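Acyl-CoA hydrolase (Bacillus halodurans, PDB 1VPM) probably hydrolyses the thioester bond of long-chain fatty acyl-CoAs, as a hotdog-fold thioesterase, and binds coenzyme A at sites shared between subunits. Local coordinates at residues K45-I50 and D72-K77; E121-M126 and E160-R165. All blocks are in the same frame, centred on the assembly; numbering follows the deposited sequence.

Contact 1: K45-I50 and D72-K77; sequences KVLAYI and DSVDFK. With COA (coenzyme A), chain D.
Val-46 and Leu-47 of helix 43-62 meet Val-74 and Phe-76 through carbon alone, with no hydrogen bond between the two segments. Val-46 brings CG1 to the edge of the Phe-76 ring, near its plane and 3.9 Å from CE1. The next residue, Leu-47, lays its CD2 branch against Val-74, 3.8 Å from its CG2, and also comes within 4.2 Å of Phe-76 CZ. A branched leucine suits this place because a single methyl can serve both neighbours.

The ring is held between two layers. Val-74 CG1 stands 4.0 Å above one face of the Phe-76 ring, while C2P of the coenzyme A lies 3.7 Å above the opposite face, both offset toward the rim. Val-46 touches this ligand too: with CG1 anti to the backbone N (chi1 -178°) and turned to the phenylalanine, CG2 remains to approach C2P of the coenzyme at 3.9 Å.

Between the two inward-pointing residues Val-74 and Phe-76, Asp-75 turns the other way. Its OD1 accepts a nearly straight bond of 3.1 Å from adenine N6A of the coenzyme (168°), and the backbone O of Phe-76 receives pantetheine N8P at 3.2 Å. Arg-165 of the second subunit forms a salt bridge with Asp-75 OD1, which would help fix the carboxylate. Val-74 and Asp-75 also carry the sheet across to that subunit by an antiparallel ladder, and Leu-47 packs on its Leu-47.

The chemistry is thus divided by task: apolar side chains join the hotdog helix to the strand and cover the end of the pantetheine arm, whereas Asp-75 OD1 and the backbone O of Phe-76 bond to the adenine amino group and the pantetheine amide.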
loop_
_atom_site.group_PDB
_atom_site.type_symbol
_atom_site.label_atom_id
_atom_site.label_comp_id
_atom_site.label_asym_id
_atom_site.label_seq_id
_atom_site.Cartn_x
_atom_site.Cartn_y
_atom_site.Cartn_z
ATOM N N LYS A 45 -3.444 -12.517 3.900
ATOM C CA LYS A 45 -3.252 -12.041 2.538
ATOM C C LYS A 45 -3.981 -12.981 1.576
ATOM O O LYS A 45 -4.625 -12.543 0.635
ATOM C CB LYS A 45 -1.754 -12.000 2.177
ATOM C CG LYS A 45 -0.991 -10.838 2.749
ATOM C CD LYS A 45 -1.482 -9.526 2.122
ATOM C CE LYS A 45 -1.657 -9.612 0.591
ATOM N NZ LYS A 45 -1.518 -8.244 -0.069
ATOM N N VAL A 46 -3.871 -14.286 1.821
ATOM C CA VAL A 46 -4.538 -15.284 1.004
ATOM C C VAL A 46 -6.071 -15.141 1.084
ATOM O O VAL A 46 -6.775 -15.054 0.050
ATOM C CB VAL A 46 -4.115 -16.716 1.339
ATOM C CG1 VAL A 46 -4.822 -17.617 0.401
ATOM C CG2 VAL A 46 -2.601 -16.922 1.223
ATOM N N LEU A 47 -6.563 -14.923 2.295
ATOM C CA LEU A 47 -7.954 -14.605 2.441
ATOM C C LEU A 47 -8.409 -13.343 1.709
ATOM O O LEU A 47 -9.528 -13.379 1.094
ATOM C CB LEU A 47 -8.337 -14.514 3.958
ATOM C CG LEU A 47 -8.145 -15.796 4.773
ATOM C CD1 LEU A 47 -8.345 -15.518 6.247
ATOM C CD2 LEU A 47 -9.011 -16.924 4.315
ATOM N N ALA A 48 -7.596 -12.303 1.761
ATOM C CA ALA A 48 -7.879 -11.017 1.079
ATOM C C ALA A 48 -8.017 -11.290 -0.429
ATOM O O ALA A 48 -8.958 -10.809 -1.109
ATOM C CB ALA A 48 -6.783 -9.955 1.315
ATOM N N TYR A 49 -7.077 -12.057 -0.954
ATOM C CA TYR A 49 -7.082 -12.384 -2.399
ATOM C C TYR A 49 -8.245 -13.258 -2.803
ATOM O O TYR A 49 -8.843 -13.053 -3.883
ATOM C CB TYR A 49 -5.798 -13.058 -2.819
ATOM C CG TYR A 49 -4.548 -12.254 -2.671
ATOM C CD1 TYR A 49 -4.548 -10.879 -2.788
ATOM C CD2 TYR A 49 -3.323 -12.924 -2.524
ATOM C CE1 TYR A 49 -3.356 -10.172 -2.699
ATOM C CE2 TYR A 49 -2.151 -12.233 -2.486
ATOM C CZ TYR A 49 -2.181 -10.868 -2.531
ATOM O OH TYR A 49 -1.005 -10.175 -2.476
ATOM N N ILE A 50 -8.655 -14.192 -1.937
ATOM C CA ILE A 50 -9.815 -15.040 -2.166
ATOM C C ILE A 50 -11.107 -14.193 -2.277
ATOM O O ILE A 50 -11.895 -14.368 -3.201
ATOM C CB ILE A 50 -9.954 -16.083 -1.033
ATOM C CG1 ILE A 50 -8.932 -17.208 -1.169
ATOM C CG2 ILE A 50 -11.365 -16.712 -0.965
ATOM C CD1 ILE A 50 -8.795 -18.022 0.040
ATOM N N ASP A 72 -17.047 -19.792 4.040
ATOM C CA ASP A 72 -17.017 -21.036 4.792
ATOM C C ASP A 72 -15.597 -21.197 5.346
ATOM O O ASP A 72 -14.685 -20.410 5.031
ATOM C CB ASP A 72 -17.379 -22.216 3.877
ATOM C CG ASP A 72 -18.810 -22.181 3.428
ATOM O OD1 ASP A 72 -19.605 -21.291 3.862
ATOM O OD2 ASP A 72 -19.127 -23.121 2.649
ATOM N N SER A 73 -15.390 -22.269 6.098
ATOM C CA SER A 73 -14.066 -22.501 6.665
ATOM C C SER A 73 -12.995 -22.599 5.557
ATOM O O SER A 73 -13.268 -23.016 4.399
ATOM C CB SER A 73 -14.088 -23.748 7.554
ATOM O OG SER A 73 -14.351 -24.887 6.787
ATOM N N VAL A 74 -11.759 -22.216 5.857
ATOM C CA VAL A 74 -10.639 -22.253 4.907
ATOM C C VAL A 74 -9.492 -22.999 5.605
ATOM O O VAL A 74 -9.005 -22.552 6.644
ATOM C CB VAL A 74 -10.122 -20.880 4.515
ATOM C CG1 VAL A 74 -8.952 -21.028 3.585
ATOM C CG2 VAL A 74 -11.193 -20.058 3.836
ATOM N N ASP A 75 -9.107 -24.169 5.076
ATOM C CA ASP A 75 -8.036 -24.978 5.658
ATOM C C ASP A 75 -6.848 -24.840 4.724
ATOM O O ASP A 75 -6.964 -25.100 3.537
ATOM C CB ASP A 75 -8.466 -26.420 5.770
ATOM C CG ASP A 75 -9.514 -26.629 6.814
ATOM O OD1 ASP A 75 -9.275 -26.268 7.985
ATOM O OD2 ASP A 75 -10.594 -27.163 6.479
ATOM N N PHE A 76 -5.729 -24.363 5.239
ATOM C CA PHE A 76 -4.527 -24.179 4.446
ATOM C C PHE A 76 -3.729 -25.464 4.384
ATOM O O PHE A 76 -3.149 -25.886 5.376
ATOM C CB PHE A 76 -3.637 -23.048 4.961
ATOM C CG PHE A 76 -4.292 -21.702 4.887
ATOM C CD1 PHE A 76 -4.365 -21.047 3.662
ATOM C CD2 PHE A 76 -4.910 -21.144 5.971
ATOM C CE1 PHE A 76 -4.997 -19.812 3.564
ATOM C CE2 PHE A 76 -5.559 -19.901 5.864
ATOM C CZ PHE A 76 -5.555 -19.236 4.643
ATOM N N LYS A 77 -3.707 -26.038 3.194
ATOM C CA LYS A 77 -3.045 -27.319 2.908
ATOM C C LYS A 77 -1.552 -27.187 2.712
ATOM O O LYS A 77 -0.802 -28.145 2.912
ATOM C CB LYS A 77 -3.673 -27.939 1.651
ATOM C CG LYS A 77 -5.132 -28.246 1.746
ATOM C CD LYS A 77 -5.724 -28.585 0.374
HETATM N N1A COA D . -7.129 -26.728 10.942
HETATM C C2A COA D . -6.931 -26.759 12.293
HETATM N N3A COA D . -5.765 -27.354 12.806
HETATM C C4A COA D . -4.837 -27.879 11.956
HETATM C C5A COA D . -5.040 -27.860 10.565
HETATM C C6A COA D . -6.203 -27.284 10.046
HETATM N N6A COA D . -6.464 -27.398 8.731
HETATM N N7A COA D . -3.968 -28.478 9.977
HETATM C C8A COA D . -3.107 -28.872 10.957
HETATM N N9A COA D . -3.637 -28.514 12.172
HETATM C C1B COA D . -2.953 -28.581 13.449
HETATM C C2B COA D . -2.734 -30.024 13.848
HETATM O O2B COA D . -3.910 -30.577 14.375
HETATM C C3B COA D . -1.611 -29.877 14.861
HETATM O O3B COA D . -2.237 -29.677 16.116
HETATM P P3B COA D . -1.587 -30.071 17.519
HETATM O O7A COA D . -2.057 -31.423 17.879
HETATM O O8A COA D . -1.978 -29.165 18.616
HETATM O O9A COA D . -0.100 -29.929 17.365
HETATM C C4B COA D . -0.823 -28.670 14.329
HETATM O O4B COA D . -1.642 -28.099 13.306
HETATM C C5B COA D . 0.523 -29.028 13.693
HETATM O O5B COA D . 0.281 -29.968 12.647
HETATM P P1A COA D . 1.126 -31.357 12.451
HETATM O O1A COA D . 0.177 -32.438 11.977
HETATM O O2A COA D . 1.909 -31.718 13.698
HETATM O O3A COA D . 2.241 -31.035 11.331
HETATM P P2A COA D . 2.014 -30.527 9.810
HETATM O O4A COA D . 0.875 -31.309 9.174
HETATM O O5A COA D . 3.366 -30.636 9.125
HETATM O O6A COA D . 1.640 -28.947 9.907
HETATM C CBP COA D . 0.389 -27.090 9.069
HETATM C CCP COA D . 0.317 -28.468 9.726
HETATM C CDP COA D . -0.934 -26.348 9.280
HETATM C CEP COA D . 1.524 -26.320 9.777
HETATM C CAP COA D . 0.688 -27.263 7.551
HETATM O OAP COA D . -0.253 -28.051 6.831
HETATM C C9P COA D . 0.853 -25.903 6.900
HETATM O O9P COA D . 2.110 -25.283 7.047
HETATM N N8P COA D . -0.153 -25.308 6.239
HETATM C C7P COA D . 0.123 -24.005 5.666
HETATM C C6P COA D . 0.061 -22.901 6.727
HETATM C C5P COA D . 0.268 -21.541 6.093
HETATM O O5P COA D . 1.371 -21.289 5.564
HETATM N N4P COA D . -0.755 -20.681 6.115
HETATM C C3P COA D . -0.623 -19.346 5.595
HETATM C C2P COA D . -1.184 -19.076 4.198
HETATM S S1P COA D . -0.907 -20.267 2.819
#

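Contact 2: E121-M126 and E160-R165; sequences ESFLTM and ENRKKR. With COA (coenzyme A), chain B.
Thr-125 and Arg-162 are where strand 116-129 and helix 146-166 come nearest, yet their CA atoms stay 9.5 Å apart. No hydrogen bond runs directly between the two segments, and the gap is spanned mainly by one long side chain. On the strand Phe-123 and Thr-125 direct their CB atoms at the helix, while Leu-124 between them points away, as strand alternation requires. The Phe-123 ring then turns away, so its CB makes the closest contact.

Arginine suits the span. Its chain is extended from CG to NE (chi3 -172°), which carries the guanidinium to the strand. There Thr-125 OG1 lies over one face of the group and 3.5 Å from Arg-162 CD. A water ties the pair together, 2.6 Å from Thr-125 OG1 and taking a weak bond from Arg-162 NH1 at 2.9 Å. Further along, NH2 of Arg-162 sits 3.5 Å from Phe-123 CB, with the ring and guanidinium planes inclined at 56°. This is mere contact; the Phe-123 ring has its cation-pi partner in Arg-158. The charge of Arg-162 is met by salt bridges from NH2 to Asp-72 and Glu-101, two carboxylates that should restrain the group and balance its charge.

Threonine has a methyl as well as a hydroxyl, and CG2 of Thr-125 supports the adenine of the coenzyme A, 3.3 Å from N3A. Arg-162 adds aliphatic contact, its CD lying 4.0 Å from adenine C2A.

Strand 116-129 runs between strands 65-75 and 99-109, its Thr-125 side chain touching Ser-70 on the former and Ser-99 on the latter. Leu-124 and Ser-122 face Ile-50 of helix 43-62, so the central helix packs on one face of the sheet and the end of helix 146-166 on the other.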
loop_
_atom_site.group_PDB
_atom_site.type_symbol
_atom_site.label_atom_id
_atom_site.label_comp_id
_atom_site.label_asym_id
_atom_site.label_seq_id
_atom_site.Cartn_x
_atom_site.Cartn_y
_atom_site.Cartn_z
ATOM N N GLU A 121 -8.927 -24.256 -0.878
ATOM C CA GLU A 121 -10.191 -24.099 -1.594
ATOM C C GLU A 121 -11.218 -23.555 -0.634
ATOM O O GLU A 121 -11.206 -23.898 0.561
ATOM C CB GLU A 121 -10.680 -25.458 -2.106
ATOM C CG GLU A 121 -9.768 -26.166 -3.068
ATOM C CD GLU A 121 -10.266 -27.555 -3.421
ATOM O OE1 GLU A 121 -10.165 -28.413 -2.524
ATOM O OE2 GLU A 121 -10.709 -27.768 -4.569
ATOM N N SER A 122 -12.166 -22.800 -1.137
ATOM C CA SER A 122 -13.155 -22.235 -0.264
ATOM C C SER A 122 -14.449 -21.930 -1.036
ATOM O O SER A 122 -14.466 -21.893 -2.234
ATOM C CB SER A 122 -12.495 -21.011 0.405
ATOM O OG SER A 122 -13.054 -19.781 0.061
ATOM N N PHE A 123 -15.544 -21.865 -0.308
ATOM C CA PHE A 123 -16.812 -21.299 -0.809
ATOM C C PHE A 123 -17.168 -20.019 -0.059
ATOM O O PHE A 123 -16.936 -19.914 1.160
ATOM C CB PHE A 123 -17.965 -22.250 -0.568
ATOM C CG PHE A 123 -17.862 -23.545 -1.319
ATOM C CD1 PHE A 123 -18.224 -23.605 -2.670
ATOM C CD2 PHE A 123 -17.506 -24.705 -0.678
ATOM C CE1 PHE A 123 -18.155 -24.826 -3.379
ATOM C CE2 PHE A 123 -17.435 -25.878 -1.377
ATOM C CZ PHE A 123 -17.766 -25.937 -2.734
ATOM N N LEU A 124 -17.608 -19.007 -0.814
ATOM C CA LEU A 124 -18.133 -17.818 -0.260
ATOM C C LEU A 124 -19.572 -17.580 -0.696
ATOM O O LEU A 124 -20.044 -18.126 -1.712
ATOM C CB LEU A 124 -17.298 -16.636 -0.718
ATOM C CG LEU A 124 -15.838 -16.581 -0.292
ATOM C CD1 LEU A 124 -14.988 -17.385 -1.254
ATOM C CD2 LEU A 124 -15.297 -15.118 -0.239
ATOM N N THR A 125 -20.258 -16.763 0.068
ATOM C CA THR A 125 -21.606 -16.344 -0.303
ATOM C C THR A 125 -21.549 -14.846 -0.558
ATOM O O THR A 125 -21.310 -14.032 0.381
ATOM C CB THR A 125 -22.634 -16.682 0.775
ATOM O OG1 THR A 125 -22.724 -18.112 0.967
ATOM C CG2 THR A 125 -24.016 -16.189 0.336
HETATM N N MSE A 126 -21.850 -14.468 -1.808
HETATM C CA MSE A 126 -21.841 -13.088 -2.235
HETATM C C MSE A 126 -23.275 -12.661 -2.490
HETATM O O MSE A 126 -24.042 -13.449 -2.995
HETATM C CB MSE A 126 -21.038 -12.942 -3.536
HETATM C CG MSE A 126 -19.632 -13.530 -3.532
HETATM SE SE MSE A 126 -18.512 -12.764 -2.030
HETATM C CE MSE A 126 -18.477 -11.000 -2.720
ATOM N N GLU A 160 -27.923 -25.091 3.346
ATOM C CA GLU A 160 -28.611 -25.524 4.560
ATOM C C GLU A 160 -27.676 -25.484 5.764
ATOM O O GLU A 160 -28.093 -25.058 6.855
ATOM C CB GLU A 160 -29.215 -26.932 4.363
ATOM C CG GLU A 160 -30.125 -27.391 5.479
ATOM C CD GLU A 160 -31.286 -26.422 5.759
ATOM O OE1 GLU A 160 -31.765 -25.726 4.827
ATOM O OE2 GLU A 160 -31.711 -26.357 6.932
ATOM N N ASN A 161 -26.423 -25.911 5.579
ATOM C CA ASN A 161 -25.414 -25.809 6.641
ATOM C C ASN A 161 -25.123 -24.378 7.077
ATOM O O ASN A 161 -24.897 -24.144 8.258
ATOM C CB ASN A 161 -24.134 -26.548 6.263
ATOM C CG ASN A 161 -24.327 -28.052 6.201
ATOM O OD1 ASN A 161 -25.398 -28.557 6.528
ATOM N ND2 ASN A 161 -23.294 -28.772 5.764
ATOM N N ARG A 162 -25.112 -23.431 6.152
ATOM C CA ARG A 162 -24.875 -22.043 6.507
ATOM C C ARG A 162 -26.056 -21.495 7.320
ATOM O O ARG A 162 -25.847 -20.722 8.258
ATOM C CB ARG A 162 -24.662 -21.185 5.267
ATOM C CG ARG A 162 -23.431 -21.603 4.466
ATOM C CD ARG A 162 -23.227 -20.798 3.230
ATOM N NE ARG A 162 -22.149 -21.449 2.497
ATOM C CZ ARG A 162 -22.254 -22.004 1.296
ATOM N NH1 ARG A 162 -23.380 -21.913 0.576
ATOM N NH2 ARG A 162 -21.206 -22.596 0.790
ATOM N N LYS A 163 -27.275 -21.884 6.956
ATOM C CA LYS A 163 -28.456 -21.513 7.760
ATOM C C LYS A 163 -28.365 -22.065 9.189
ATOM O O LYS A 163 -28.592 -21.336 10.166
ATOM C CB LYS A 163 -29.747 -21.989 7.091
ATOM C CG LYS A 163 -30.123 -21.154 5.867
ATOM N N LYS A 164 -28.015 -23.343 9.306
ATOM C CA LYS A 164 -27.899 -23.971 10.616
ATOM C C LYS A 164 -26.841 -23.301 11.504
ATOM O O LYS A 164 -27.077 -23.049 12.684
ATOM C CB LYS A 164 -27.601 -25.470 10.483
ATOM C CG LYS A 164 -28.739 -26.297 9.879
ATOM N N ARG A 165 -25.684 -22.977 10.949
ATOM C CA ARG A 165 -24.564 -22.521 11.778
ATOM C C ARG A 165 -24.784 -21.110 12.293
ATOM O O ARG A 165 -24.200 -20.710 13.322
ATOM C CB ARG A 165 -23.260 -22.577 10.998
ATOM C CG ARG A 165 -23.030 -21.368 10.102
ATOM C CD ARG A 165 -21.847 -21.611 9.253
ATOM N NE ARG A 165 -21.606 -20.493 8.345
ATOM C CZ ARG A 165 -20.984 -20.636 7.172
ATOM N NH1 ARG A 165 -20.589 -21.834 6.753
ATOM N NH2 ARG A 165 -20.780 -19.599 6.406
HETATM N N1A COA B . -24.150 -16.678 4.858
HETATM C C2A COA B . -24.679 -17.107 3.675
HETATM N N3A COA B . -25.794 -16.441 3.136
HETATM C C4A COA B . -26.327 -15.368 3.786
HETATM C C5A COA B . -25.794 -14.928 5.010
HETATM C C6A COA B . -24.694 -15.592 5.562
HETATM N N6A COA B . -24.279 -15.264 6.799
HETATM N N7A COA B . -26.544 -13.864 5.435
HETATM C C8A COA B . -27.519 -13.627 4.513
HETATM N N9A COA B . -27.396 -14.549 3.504
HETATM C C1B COA B . -28.114 -14.530 2.244
HETATM C C2B COA B . -29.580 -14.818 2.475
HETATM O O2B COA B . -29.794 -16.194 2.650
HETATM C C3B COA B . -30.191 -14.254 1.203
HETATM O O3B COA B . -30.182 -15.312 0.260
HETATM P P3B COA B . -31.214 -15.446 -0.950
HETATM O O7A COA B . -32.332 -16.300 -0.507
HETATM O O8A COA B . -30.627 -16.080 -2.147
HETATM O O9A COA B . -31.592 -14.051 -1.356
HETATM C C4B COA B . -29.261 -13.078 0.868
HETATM O O4B COA B . -28.135 -13.221 1.735
HETATM C C5B COA B . -29.872 -11.699 1.133
HETATM O O5B COA B . -30.270 -11.648 2.502
HETATM P P1A COA B . -31.733 -11.117 3.009
HETATM O O1A COA B . -32.174 -11.963 4.185
HETATM O O2A COA B . -32.734 -11.059 1.874
HETATM O O3A COA B . -31.510 -9.582 3.454
HETATM P P2A COA B . -30.500 -9.002 4.579
HETATM O O4A COA B . -30.557 -9.881 5.819
HETATM O O5A COA B . -30.880 -7.544 4.773
HETATM O O6A COA B . -29.013 -9.039 3.920
HETATM C CBP COA B . -26.662 -9.369 4.203
HETATM C CCP COA B . -28.046 -10.012 4.281
HETATM C CDP COA B . -25.590 -10.460 4.119
HETATM C CEP COA B . -26.636 -8.529 2.908
HETATM C CAP COA B . -26.442 -8.476 5.458
HETATM O OAP COA B . -26.551 -9.146 6.709
HETATM C C9P COA B . -25.110 -7.758 5.353
HETATM O O9P COA B . -25.083 -6.596 4.557
HETATM N N8P COA B . -24.007 -8.219 5.965
HETATM C C7P COA B . -22.791 -7.451 5.784
HETATM C C6P COA B . -22.142 -7.739 4.427
HETATM C C5P COA B . -20.831 -6.993 4.293
HETATM O O5P COA B . -20.852 -5.744 4.276
HETATM N N4P COA B . -19.707 -7.714 4.221
HETATM C C3P COA B . -18.426 -7.088 4.027
HETATM C C2P COA B . -17.539 -6.905 5.259
HETATM S S1P COA B . -18.243 -6.307 6.854
HETATM O O HOH W 1 -24.941 -19.426 0.413
#

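Contacts 1 and 2 have centres 14 Å apart and share a sheet in which strands 65-75 and 116-129 are neighbours. Asp-72 OD2 accepts the salt bridge from Arg-162 NH2 at 2.8 Å, a probable backbone hydrogen bond joins Asp-72 N to Phe-123 O at 2.9 Å, and Ile-50 CG2 packs on Leu-124 CD1 at 3.7 Å. The two contacts of one chain serve different coenzyme A molecules. The ligand at contact 1 is also held by Thr-68, Thr-98 and Ser-99 of the second subunit; the one at contact 2 bonds to Asp-75 and Phe-76 of that subunit. Each site therefore draws residues from both subunits, which makes the dimer interface part of the pocket.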